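Local atomic coordinates of 5'-Methylthioadenosine Nucleosidase (Arabidopsis thaliana, PDB entry 2H8G), a protein that belongs to the phosphorylase superfamily, whose members share an alpha/beta fold built on a central mixed sheet, and holds adenine in a pocket. Residues I111-T116 with V217-A222; V29-A34 with I74-P79; V133-F138 with L155-S160; I33-E38 with D88-V93. All blocks are in the same frame, centred on the assembly; numbering follows the deposited sequence.

Contact 1: residues I111-T116 with V217-A222; sequences IINAGT and VVFLKA
Lys221 lies across from Gly115 in neighbouring strands, yet its amino group reaches back two residues to Asn113. At the root of the side chain, CB stands 4.1 Å from Gly115 O. A bend at chi2 (-75°) then turns the chain toward strand 111-116, so that Lys221 CD comes to 3.9 Å from Gly115 O. CE comes within 3.3 Å of Asn113 OD1, and NZ hydrogen-bonds that oxygen at 2.9 Å, arriving 47° out of its carbonyl plane. NZ also forms a salt bridge with Asp200 and donates to a water that in turn donates to Thr116 O. The two strands run parallel in the middle of the superfamily's central sheet, paired in register from Ile111-Val217 to Thr116-Ala222. Five backbone hydrogen bonds join them, alternating in direction from Val218 N to Ile111 O through to Ala222 N to Gly115 O. On the face that carries Lys221, Asn113 OD1 also meets the edge of the Phe219 ring, 3.4 Å from CD2 and in the ring plane, with the amide turned 80° against the ring. Asn113 ND2 is held by Val32 O and a water. The reverse face is largely apolar: Ile112 CG2 touches Leu220 CD1 at 3.9 Å. At the C-terminal end of segment 111-116, Thr116, whose OG1 bonds Glu38, borders the adenine.

Contact 2: residues V29-A34 with I74-P79; sequences VVFVIA and INVVCP
Val77, with chi1 at -59°, sets CG2 between its own backbone N and carbonyl carbon, where the methyl leans against strand 29-32; Phe31 points to the other face of the sheet, and chi1 of -82° sets its CG beside its backbone N, with the ring near Ile74 and Val76. These are neighbouring parallel strands in the central sheet of an alpha/beta/alpha layered fold, their axes 22° apart. Val77 CG2 touches Phe31 O at 3.4 Å and packs against two valines of the facing strand, 3.9 Å from Val32 CG2 and 4.0 Å from Val30 CG1. Helix 92-106 covers this valine-rich face. On the opposite face Phe31 CB rests on Val76 CG2, and the ring turns its edge to Asn75 O, which lies near the ring plane. Ile33 reaches with its outermost methyl, CD1, to Val76 CG1 at 3.9 Å. Helix 36-45 packs over this side, touching Phe31, Ile33 and Cys78. Four backbone bonds join the strands, from Asn75 N to Val29 O at one end to Ile33 N to Val77 O at the other, the last 3.0 Å long and almost straight. Each strand thus gives and receives, and the bonds are flanked mainly by apolar side chains, Asn75 being the exception. Past this last bond the chains stay close by packing: Cys78 SG lies 3.4 Å from Ile33 O, and the ring of Pro79 comes against the next carbonyl, its CG 3.2 Å from Ala34 O.

Contact 3: residues V133-F138 with L155-S160; sequences VSDVVF and LRQAFS
A short antiparallel pairing adds the two-residue strand 156-157 to strand 130-138, just past the corner the latter makes at Ser134. Val136 and Arg156 form the hydrogen-bonded pair, Val136 N giving to Arg156 O at 2.8 Å and Arg156 N giving to Val136 O at 3.0 Å. At the corner Ser134 O takes two donors, Ala158 N at 2.9 Å and a water that also donates to Ala158 O. Asp135 and Gln157, the non-hydrogen-bonded pair, lie side by side and point the same way. A bend at chi2 of Gln157 (-71°) folds its amide back over Asp135, bringing NE2 within 3.3 Å of Asp135 CB. NE2 then bonds the anti lone pair of Asp135 OD2 at 3.2 Å, with the amide and carboxylate planes 81° apart. Beside them Leu155 CD1 meets Val137 CG1 at 3.6 Å, while on the other face Val136 CG1 approaches Arg156 CB and helix 203-212 packs against both residues. Ala158 CB presses toward Val133 O at 3.2 Å and also touches Phe219. Asp135 has its stronger partner in Arg174, which forms a salt bridge with OD1. Held by Arg174 at OD1 and by Gln157 among the partners of OD2, the carboxylate is probably restrained in rotation and likely stays ionised, while the long, bent bond from Gln157 looks like the secondary hold.

Contact 4: residues I33-E38 with D88-V93; sequences IAMQAE and DSVGTV
Asp88 turns its carboxylate onto the backbone of Met35 and Gln36, at the N-terminal start of helix 36-45, where Met35 holds the N-cap position. Its segment in turn leads into helix 92-106, so the contact ties together the beginnings of two helices. The direct polar link is one bond: Gln36 N gives to Asp88 OD1 at 3.0 Å, nearly straight at the hydrogen (169°) but reaching the oxygen from above the carboxylate plane, 47° out of it. Two waters extend the grip. One donates to Asp88 OD1 at 2.8 Å and to Ala34 O at 2.7 Å; the other donates to Asp88 OD2 at 2.6 Å and accepts from Ala37 N at 2.9 Å. Both carboxylate oxygens are therefore tied to the opening turn, directly or through water, and the helix start would be expected to favour the negative charge there. Within the turn, Met35 N bonds Glu38 OE1, which is also met from above its carboxylate plane, and Glu38 OE2 goes on to Thr116. Beyond this, Val90 O accepts a bond from Tyr151 OH of the second subunit, and Phe148 of that subunit packs on Val90, placing this loop at the dimer interface. The packing part is small. The side chain of Met35 crosses that of Asp88 at about a right angle, CB lying 3.6 Å from OD2. Chi1 of -56° sets Met35 CG beside its own backbone N, and there it makes an apolar contact with Val90 CG1 at 4.1 Å.

Contacts 1 and 2 are buried parallel strand pairs of one sheet: strands 28-32 and 110-119 are neighbours, joined by backbone bonds of Ile112 to Val30 and Val32. Contact 2 is mainly apolar between its backbone bonds, whereas contact 1 carries a polar Asn-Lys group near the adenine pocket. Contact 3, nested within the chain loop closed by contact 1, is antiparallel and only partly buried, and meets it where Phe219 packs on Val133. Contact 4 shares Ile33 and Ala34 with contact 2 but lies at the surface, relying on a carboxylate and water, with the second subunit packed beside it; its Glu38 reaches Thr116 of contact 1.

Contact 1: residues I111-T116 with V217-A222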
loop_
_atom_site.group_PDB
_atom_site.type_symbol
_atom_site.label_atom_id
_atom_site.label_comp_id
_atom_site.label_asym_id
_atom_site.label_seq_id
_atom_site.Cartn_x
_atom_site.Cartn_y
_atom_site.Cartn_z
ATOM N N ILE A 111 -12.208 13.814 1.023
ATOM C CA ILE A 111 -10.860 13.701 0.484
ATOM C C ILE A 111 -10.920 13.825 -1.029
ATOM O O ILE A 111 -11.830 13.302 -1.660
ATOM C CB ILE A 111 -10.242 12.326 0.813
ATOM C CG1 ILE A 111 -10.089 12.169 2.324
ATOM C CG2 ILE A 111 -8.893 12.177 0.116
ATOM C CD1 ILE A 111 -9.825 10.749 2.755
ATOM N N ILE A 112 -9.962 14.538 -1.606
ATOM C CA ILE A 112 -9.903 14.670 -3.053
ATOM C C ILE A 112 -8.538 14.166 -3.492
ATOM O O ILE A 112 -7.516 14.719 -3.092
ATOM C CB ILE A 112 -10.029 16.136 -3.534
ATOM C CG1 ILE A 112 -11.355 16.740 -3.069
ATOM C CG2 ILE A 112 -9.928 16.181 -5.063
ATOM C CD1 ILE A 112 -11.520 18.202 -3.443
ATOM N N ASN A 113 -8.522 13.098 -4.282
ATOM C CA ASN A 113 -7.273 12.554 -4.807
ATOM C C ASN A 113 -7.144 13.189 -6.189
ATOM O O ASN A 113 -7.883 12.850 -7.104
ATOM C CB ASN A 113 -7.362 11.026 -4.932
ATOM C CG ASN A 113 -6.132 10.414 -5.588
ATOM O OD1 ASN A 113 -6.234 9.412 -6.303
ATOM N ND2 ASN A 113 -4.960 10.999 -5.335
ATOM N N ALA A 114 -6.225 14.140 -6.325
ATOM C CA ALA A 114 -6.033 14.823 -7.599
ATOM C C ALA A 114 -4.671 14.481 -8.167
ATOM O O ALA A 114 -3.679 14.461 -7.443
ATOM C CB ALA A 114 -6.156 16.337 -7.401
ATOM N N GLY A 115 -4.622 14.203 -9.465
ATOM C CA GLY A 115 -3.353 13.879 -10.083
ATOM C C GLY A 115 -3.489 13.572 -11.556
ATOM O O GLY A 115 -4.594 13.574 -12.106
ATOM N N THR A 116 -2.347 13.322 -12.189
ATOM C CA THR A 116 -2.288 12.989 -13.600
ATOM C C THR A 116 -2.542 11.497 -13.791
ATOM O O THR A 116 -2.426 10.703 -12.856
ATOM C CB THR A 116 -0.914 13.363 -14.195
ATOM O OG1 THR A 116 0.135 12.829 -13.378
ATOM C CG2 THR A 116 -0.771 14.865 -14.272
ATOM N N VAL A 217 -14.717 10.185 -0.687
ATOM C CA VAL A 217 -13.566 10.507 -1.521
ATOM C C VAL A 217 -13.963 10.754 -2.973
ATOM O O VAL A 217 -14.799 10.048 -3.543
ATOM C CB VAL A 217 -12.485 9.397 -1.452
ATOM C CG1 VAL A 217 -13.053 8.082 -1.936
ATOM C CG2 VAL A 217 -11.274 9.792 -2.289
ATOM N N VAL A 218 -13.368 11.793 -3.549
ATOM C CA VAL A 218 -13.606 12.178 -4.937
ATOM C C VAL A 218 -12.257 12.182 -5.646
ATOM O O VAL A 218 -11.218 12.358 -5.007
ATOM C CB VAL A 218 -14.247 13.585 -5.017
ATOM C CG1 VAL A 218 -14.274 14.083 -6.459
ATOM C CG2 VAL A 218 -15.665 13.530 -4.457
ATOM N N PHE A 219 -12.272 11.963 -6.957
ATOM C CA PHE A 219 -11.037 11.933 -7.730
ATOM C C PHE A 219 -11.055 12.888 -8.908
ATOM O O PHE A 219 -12.045 12.976 -9.633
ATOM C CB PHE A 219 -10.766 10.528 -8.288
ATOM C CG PHE A 219 -10.793 9.440 -7.254
ATOM C CD1 PHE A 219 -12.004 8.938 -6.791
ATOM C CD2 PHE A 219 -9.611 8.921 -6.735
ATOM C CE1 PHE A 219 -12.036 7.930 -5.824
ATOM C CE2 PHE A 219 -9.634 7.920 -5.772
ATOM C CZ PHE A 219 -10.847 7.424 -5.316
ATOM N N LEU A 220 -9.956 13.611 -9.086
ATOM C CA LEU A 220 -9.802 14.507 -10.224
ATOM C C LEU A 220 -8.562 13.951 -10.906
ATOM O O LEU A 220 -7.461 14.002 -10.352
ATOM C CB LEU A 220 -9.568 15.949 -9.774
ATOM C CG LEU A 220 -10.732 16.578 -9.005
ATOM C CD1 LEU A 220 -10.341 17.977 -8.555
ATOM C CD2 LEU A 220 -11.978 16.623 -9.885
ATOM N N LYS A 221 -8.746 13.387 -12.093
ATOM C CA LYS A 221 -7.637 12.775 -12.812
ATOM C C LYS A 221 -7.454 13.417 -14.179
ATOM O O LYS A 221 -8.342 13.357 -15.032
ATOM C CB LYS A 221 -7.889 11.267 -12.939
ATOM C CG LYS A 221 -7.913 10.545 -11.581
ATOM C CD LYS A 221 -6.512 10.387 -10.993
ATOM C CE LYS A 221 -6.560 10.002 -9.508
ATOM N NZ LYS A 221 -5.219 9.592 -8.992
ATOM N N ALA A 222 -6.292 14.039 -14.363
ATOM C CA ALA A 222 -5.967 14.745 -15.597
ATOM C C ALA A 222 -5.108 13.890 -16.528
ATOM O O ALA A 222 -4.025 13.434 -16.155
ATOM C CB ALA A 222 -5.255 16.045 -15.260
HETATM O O HOH W 1 -2.645 10.115 -7.102
HETATM O O HOH W 2 -2.938 10.616 -10.218
#

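Contact 2: residues V29-A34 with I74-P79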
loop_
_atom_site.group_PDB
_atom_site.type_symbol
_atom_site.label_atom_id
_atom_site.label_comp_id
_atom_site.label_asym_id
_atom_site.label_seq_id
_atom_site.Cartn_x
_atom_site.Cartn_y
_atom_site.Cartn_z
ATOM N N VAL A 29 -11.189 20.060 3.874
ATOM C CA VAL A 29 -10.946 19.204 2.724
ATOM C C VAL A 29 -9.471 18.846 2.687
ATOM O O VAL A 29 -8.618 19.693 2.944
ATOM C CB VAL A 29 -11.286 19.923 1.403
ATOM C CG1 VAL A 29 -11.017 18.997 0.219
ATOM C CG2 VAL A 29 -12.736 20.382 1.416
ATOM N N VAL A 30 -9.173 17.589 2.377
ATOM C CA VAL A 30 -7.791 17.152 2.265
ATOM C C VAL A 30 -7.551 16.660 0.848
ATOM O O VAL A 30 -8.296 15.815 0.347
ATOM C CB VAL A 30 -7.451 15.984 3.224
ATOM C CG1 VAL A 30 -6.104 15.377 2.844
ATOM C CG2 VAL A 30 -7.398 16.478 4.664
ATOM N N PHE A 31 -6.539 17.220 0.196
ATOM C CA PHE A 31 -6.163 16.782 -1.142
ATOM C C PHE A 31 -4.995 15.829 -0.951
ATOM O O PHE A 31 -4.036 16.160 -0.254
ATOM C CB PHE A 31 -5.656 17.938 -2.013
ATOM C CG PHE A 31 -6.739 18.751 -2.661
ATOM C CD1 PHE A 31 -7.421 19.727 -1.943
ATOM C CD2 PHE A 31 -7.062 18.557 -4.003
ATOM C CE1 PHE A 31 -8.411 20.502 -2.553
ATOM C CE2 PHE A 31 -8.050 19.327 -4.623
ATOM C CZ PHE A 31 -8.724 20.302 -3.894
ATOM N N VAL A 32 -5.082 14.643 -1.544
ATOM C CA VAL A 32 -3.988 13.686 -1.480
ATOM C C VAL A 32 -3.412 13.745 -2.887
ATOM O O VAL A 32 -4.096 13.412 -3.858
ATOM C CB VAL A 32 -4.482 12.261 -1.175
ATOM C CG1 VAL A 32 -3.330 11.277 -1.328
ATOM C CG2 VAL A 32 -5.040 12.200 0.244
ATOM N N ILE A 33 -2.168 14.208 -2.995
ATOM C CA ILE A 33 -1.500 14.364 -4.287
ATOM C C ILE A 33 -0.133 13.688 -4.251
ATOM O O ILE A 33 0.711 14.002 -3.411
ATOM C CB ILE A 33 -1.364 15.867 -4.627
ATOM C CG1 ILE A 33 -2.759 16.510 -4.607
ATOM C CG2 ILE A 33 -0.705 16.051 -5.987
ATOM C CD1 ILE A 33 -2.783 17.999 -4.911
ATOM N N ALA A 34 0.081 12.763 -5.181
ATOM C CA ALA A 34 1.316 11.987 -5.240
ATOM C C ALA A 34 2.603 12.734 -5.564
ATOM O O ALA A 34 3.639 12.467 -4.955
ATOM C CB ALA A 34 1.147 10.843 -6.223
ATOM N N ILE A 74 -8.252 24.151 3.932
ATOM C CA ILE A 74 -7.687 23.326 2.875
ATOM C C ILE A 74 -6.346 22.736 3.267
ATOM O O ILE A 74 -5.420 23.456 3.636
ATOM C CB ILE A 74 -7.498 24.129 1.574
ATOM C CG1 ILE A 74 -8.829 24.745 1.146
ATOM C CG2 ILE A 74 -6.956 23.217 0.475
ATOM C CD1 ILE A 74 -8.730 25.604 -0.092
ATOM N N ASN A 75 -6.251 21.415 3.184
ATOM C CA ASN A 75 -5.018 20.718 3.499
ATOM C C ASN A 75 -4.602 19.948 2.253
ATOM O O ASN A 75 -5.438 19.353 1.577
ATOM C CB ASN A 75 -5.230 19.748 4.667
ATOM C CG ASN A 75 -5.480 20.463 5.983
ATOM O OD1 ASN A 75 -6.472 20.204 6.668
ATOM N ND2 ASN A 75 -4.577 21.364 6.347
ATOM N N VAL A 76 -3.317 19.996 1.928
ATOM C CA VAL A 76 -2.797 19.269 0.775
ATOM C C VAL A 76 -1.645 18.419 1.290
ATOM O O VAL A 76 -0.698 18.943 1.874
ATOM C CB VAL A 76 -2.269 20.222 -0.321
ATOM C CG1 VAL A 76 -1.682 19.415 -1.472
ATOM C CG2 VAL A 76 -3.397 21.106 -0.825
ATOM N N VAL A 77 -1.726 17.110 1.085
ATOM C CA VAL A 77 -0.679 16.219 1.558
ATOM C C VAL A 77 -0.029 15.446 0.422
ATOM O O VAL A 77 -0.707 14.952 -0.481
ATOM C CB VAL A 77 -1.229 15.233 2.609
ATOM C CG1 VAL A 77 -1.812 16.010 3.774
ATOM C CG2 VAL A 77 -2.289 14.336 1.990
ATOM N N CYS A 78 1.298 15.362 0.474
ATOM C CA CYS A 78 2.088 14.666 -0.535
ATOM C C CYS A 78 3.061 13.729 0.163
ATOM O O CYS A 78 3.581 14.057 1.231
ATOM C CB CYS A 78 2.890 15.670 -1.365
ATOM S SG CYS A 78 1.911 16.964 -2.137
ATOM N N PRO A 79 3.331 12.556 -0.437
ATOM C CA PRO A 79 4.253 11.576 0.143
ATOM C C PRO A 79 5.683 12.107 0.246
ATOM O O PRO A 79 6.489 11.597 1.025
ATOM C CB PRO A 79 4.125 10.380 -0.801
ATOM C CG PRO A 79 3.796 11.019 -2.113
ATOM C CD PRO A 79 2.781 12.066 -1.714
#

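Contact 3: residues V133-F138 with L155-S160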
loop_
_atom_site.group_PDB
_atom_site.type_symbol
_atom_site.label_atom_id
_atom_site.label_comp_id
_atom_site.label_asym_id
_atom_site.label_seq_id
_atom_site.Cartn_x
_atom_site.Cartn_y
_atom_site.Cartn_z
ATOM N N VAL A 133 -13.899 10.751 -11.368
ATOM C CA VAL A 133 -14.018 9.292 -11.386
ATOM C C VAL A 133 -15.318 8.744 -10.793
ATOM O O VAL A 133 -15.759 9.195 -9.740
ATOM C CB VAL A 133 -12.821 8.653 -10.640
ATOM C CG1 VAL A 133 -13.014 7.149 -10.513
ATOM C CG2 VAL A 133 -11.531 8.959 -11.384
ATOM N N SER A 134 -15.912 7.760 -11.471
ATOM C CA SER A 134 -17.150 7.126 -11.011
ATOM C C SER A 134 -16.844 6.048 -9.969
ATOM O O SER A 134 -17.371 6.076 -8.857
ATOM C CB SER A 134 -17.903 6.507 -12.196
ATOM O OG SER A 134 -17.067 5.659 -12.964
ATOM N N ASP A 135 -16.007 5.087 -10.347
ATOM C CA ASP A 135 -15.585 4.031 -9.436
ATOM C C ASP A 135 -14.144 3.682 -9.755
ATOM O O ASP A 135 -13.606 4.104 -10.780
ATOM C CB ASP A 135 -16.485 2.786 -9.523
ATOM C CG ASP A 135 -16.674 2.282 -10.936
ATOM O OD1 ASP A 135 -15.808 2.533 -11.795
ATOM O OD2 ASP A 135 -17.697 1.605 -11.179
ATOM N N VAL A 136 -13.520 2.911 -8.877
ATOM C CA VAL A 136 -12.120 2.569 -9.048
ATOM C C VAL A 136 -11.835 1.105 -8.746
ATOM O O VAL A 136 -12.501 0.490 -7.921
ATOM C CB VAL A 136 -11.259 3.472 -8.137
ATOM C CG1 VAL A 136 -11.598 3.206 -6.670
ATOM C CG2 VAL A 136 -9.790 3.256 -8.423
ATOM N N VAL A 137 -10.844 0.557 -9.438
ATOM C CA VAL A 137 -10.433 -0.829 -9.266
ATOM C C VAL A 137 -8.918 -0.933 -9.396
ATOM O O VAL A 137 -8.262 0.028 -9.812
ATOM C CB VAL A 137 -11.043 -1.744 -10.366
ATOM C CG1 VAL A 137 -12.555 -1.753 -10.264
ATOM C CG2 VAL A 137 -10.614 -1.267 -11.749
ATOM N N PHE A 138 -8.376 -2.091 -9.018
ATOM C CA PHE A 138 -6.943 -2.385 -9.172
ATOM C C PHE A 138 -6.845 -3.359 -10.345
ATOM O O PHE A 138 -7.715 -4.215 -10.502
ATOM C CB PHE A 138 -6.347 -3.142 -7.977
ATOM C CG PHE A 138 -6.173 -2.328 -6.729
ATOM C CD1 PHE A 138 -7.166 -2.303 -5.762
ATOM C CD2 PHE A 138 -4.986 -1.642 -6.487
ATOM C CE1 PHE A 138 -6.980 -1.618 -4.563
ATOM C CE2 PHE A 138 -4.790 -0.952 -5.294
ATOM C CZ PHE A 138 -5.785 -0.941 -4.330
ATOM N N LEU A 155 -13.070 -3.226 -6.076
ATOM C CA LEU A 155 -13.991 -2.239 -6.622
ATOM C C LEU A 155 -14.557 -1.342 -5.529
ATOM O O LEU A 155 -15.051 -1.827 -4.510
ATOM C CB LEU A 155 -15.151 -2.938 -7.340
ATOM C CG LEU A 155 -16.303 -2.035 -7.797
ATOM C CD1 LEU A 155 -15.831 -1.114 -8.908
ATOM C CD2 LEU A 155 -17.457 -2.902 -8.289
ATOM N N ARG A 156 -14.468 -0.031 -5.734
ATOM C CA ARG A 156 -15.024 0.925 -4.784
ATOM C C ARG A 156 -15.607 2.097 -5.557
ATOM O O ARG A 156 -15.075 2.497 -6.588
ATOM C CB ARG A 156 -13.953 1.391 -3.789
ATOM C CG ARG A 156 -13.483 0.245 -2.902
ATOM C CD ARG A 156 -12.897 0.688 -1.587
ATOM N NE ARG A 156 -12.926 -0.412 -0.624
ATOM C CZ ARG A 156 -12.285 -1.567 -0.783
ATOM N NH1 ARG A 156 -11.549 -1.780 -1.870
ATOM N NH2 ARG A 156 -12.388 -2.518 0.137
ATOM N N GLN A 157 -16.724 2.630 -5.076
ATOM C CA GLN A 157 -17.374 3.743 -5.755
ATOM C C GLN A 157 -16.912 5.063 -5.164
ATOM O O GLN A 157 -16.708 5.171 -3.959
ATOM C CB GLN A 157 -18.897 3.640 -5.605
ATOM C CG GLN A 157 -19.523 2.381 -6.189
ATOM C CD GLN A 157 -19.504 2.355 -7.704
ATOM O OE1 GLN A 157 -19.880 3.328 -8.358
ATOM N NE2 GLN A 157 -19.076 1.232 -8.272
ATOM N N ALA A 158 -16.732 6.062 -6.019
ATOM C CA ALA A 158 -16.336 7.380 -5.550
ATOM C C ALA A 158 -17.603 8.014 -4.976
ATOM O O ALA A 158 -18.713 7.587 -5.297
ATOM C CB ALA A 158 -15.799 8.214 -6.713
ATOM N N PHE A 159 -17.439 9.018 -4.125
ATOM C CA PHE A 159 -18.580 9.693 -3.522
ATOM C C PHE A 159 -19.383 10.365 -4.630
ATOM O O PHE A 159 -18.813 10.980 -5.528
ATOM C CB PHE A 159 -18.094 10.738 -2.519
ATOM C CG PHE A 159 -19.189 11.351 -1.703
ATOM C CD1 PHE A 159 -19.836 10.612 -0.720
ATOM C CD2 PHE A 159 -19.569 12.672 -1.912
ATOM C CE1 PHE A 159 -20.851 11.181 0.052
ATOM C CE2 PHE A 159 -20.581 13.249 -1.147
ATOM C CZ PHE A 159 -21.222 12.501 -0.164
ATOM N N SER A 160 -20.704 10.243 -4.564
ATOM C CA SER A 160 -21.578 10.830 -5.573
ATOM C C SER A 160 -21.638 12.355 -5.483
ATOM O O SER A 160 -21.976 12.910 -4.439
ATOM C CB SER A 160 -22.986 10.248 -5.437
ATOM O OG SER A 160 -23.826 10.695 -6.487
HETATM O O HOH W 3 -19.408 8.011 -8.188
#

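Contact 4: residues I33-E38 with D88-V93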
loop_
_atom_site.group_PDB
_atom_site.type_symbol
_atom_site.label_atom_id
_atom_site.label_comp_id
_atom_site.label_asym_id
_atom_site.label_seq_id
_atom_site.Cartn_x
_atom_site.Cartn_y
_atom_site.Cartn_z
ATOM N N ILE A 33 -2.168 14.208 -2.995
ATOM C CA ILE A 33 -1.500 14.364 -4.287
ATOM C C ILE A 33 -0.133 13.688 -4.251
ATOM O O ILE A 33 0.711 14.002 -3.411
ATOM C CB ILE A 33 -1.364 15.867 -4.627
ATOM C CG1 ILE A 33 -2.759 16.510 -4.607
ATOM C CG2 ILE A 33 -0.705 16.051 -5.987
ATOM C CD1 ILE A 33 -2.783 17.999 -4.911
ATOM N N ALA A 34 0.081 12.763 -5.181
ATOM C CA ALA A 34 1.316 11.987 -5.240
ATOM C C ALA A 34 2.603 12.734 -5.564
ATOM O O ALA A 34 3.639 12.467 -4.955
ATOM C CB ALA A 34 1.147 10.843 -6.223
ATOM N N MET A 35 2.548 13.644 -6.529
ATOM C CA MET A 35 3.742 14.388 -6.938
ATOM C C MET A 35 3.705 15.846 -6.494
ATOM O O MET A 35 2.692 16.521 -6.641
ATOM C CB MET A 35 3.891 14.325 -8.459
ATOM C CG MET A 35 3.938 12.912 -9.017
ATOM S SD MET A 35 4.028 12.890 -10.823
ATOM C CE MET A 35 5.782 13.166 -11.077
ATOM N N GLN A 36 4.821 16.333 -5.959
ATOM C CA GLN A 36 4.884 17.720 -5.509
ATOM C C GLN A 36 4.565 18.648 -6.679
ATOM O O GLN A 36 3.962 19.703 -6.491
ATOM C CB GLN A 36 6.279 18.059 -4.974
ATOM C CG GLN A 36 7.315 18.313 -6.062
ATOM C CD GLN A 36 8.467 19.186 -5.589
ATOM O OE1 GLN A 36 8.257 20.265 -5.034
ATOM N NE2 GLN A 36 9.692 18.724 -5.815
ATOM N N ALA A 37 4.971 18.243 -7.881
ATOM C CA ALA A 37 4.743 19.035 -9.088
ATOM C C ALA A 37 3.263 19.155 -9.422
ATOM O O ALA A 37 2.845 20.103 -10.088
ATOM C CB ALA A 37 5.490 18.423 -10.256
ATOM N N GLU A 38 2.472 18.185 -8.976
ATOM C CA GLU A 38 1.034 18.211 -9.220
ATOM C C GLU A 38 0.381 19.112 -8.173
ATOM O O GLU A 38 -0.658 19.726 -8.424
ATOM C CB GLU A 38 0.437 16.796 -9.107
ATOM C CG GLU A 38 1.002 15.763 -10.080
ATOM C CD GLU A 38 0.510 14.340 -9.792
ATOM O OE1 GLU A 38 0.513 13.930 -8.613
ATOM O OE2 GLU A 38 0.134 13.625 -10.747
ATOM N N ASP A 88 9.654 11.707 -6.150
ATOM C CA ASP A 88 8.370 11.607 -5.460
ATOM C C ASP A 88 8.075 10.157 -5.126
ATOM O O ASP A 88 8.272 9.269 -5.956
ATOM C CB ASP A 88 7.233 12.133 -6.337
ATOM C CG ASP A 88 7.233 13.638 -6.463
ATOM O OD1 ASP A 88 7.032 14.329 -5.442
ATOM O OD2 ASP A 88 7.427 14.124 -7.595
ATOM N N SER A 89 7.583 9.931 -3.915
ATOM C CA SER A 89 7.258 8.587 -3.456
ATOM C C SER A 89 5.878 8.186 -3.960
ATOM O O SER A 89 4.907 8.164 -3.201
ATOM C CB SER A 89 7.297 8.538 -1.930
ATOM O OG SER A 89 8.591 8.874 -1.452
ATOM N N VAL A 90 5.812 7.871 -5.248
ATOM C CA VAL A 90 4.571 7.477 -5.899
ATOM C C VAL A 90 4.201 6.027 -5.588
ATOM O O VAL A 90 4.966 5.296 -4.965
ATOM C CB VAL A 90 4.679 7.645 -7.440
ATOM C CG1 VAL A 90 4.947 9.106 -7.790
ATOM C CG2 VAL A 90 5.795 6.767 -7.993
ATOM N N GLY A 91 3.014 5.620 -6.023
ATOM C CA GLY A 91 2.595 4.249 -5.788
ATOM C C GLY A 91 1.516 4.112 -4.735
ATOM O O GLY A 91 1.251 5.036 -3.963
ATOM N N THR A 92 0.915 2.928 -4.683
ATOM C CA THR A 92 -0.178 2.666 -3.754
ATOM C C THR A 92 0.190 2.641 -2.278
ATOM O O THR A 92 -0.585 3.091 -1.443
ATOM C CB THR A 92 -0.895 1.333 -4.099
ATOM O OG1 THR A 92 0.032 0.242 -4.022
ATOM C CG2 THR A 92 -1.489 1.403 -5.490
ATOM N N VAL A 93 1.363 2.123 -1.940
ATOM C CA VAL A 93 1.722 2.070 -0.531
ATOM C C VAL A 93 1.857 3.452 0.112
ATOM O O VAL A 93 1.213 3.724 1.123
ATOM C CB VAL A 93 2.984 1.206 -0.318
ATOM C CG1 VAL A 93 3.559 1.428 1.068
ATOM C CG2 VAL A 93 2.602 -0.266 -0.477
HETATM O O HOH W 4 5.275 13.792 -3.314
HETATM O O HOH W 5 7.131 16.442 -8.617
#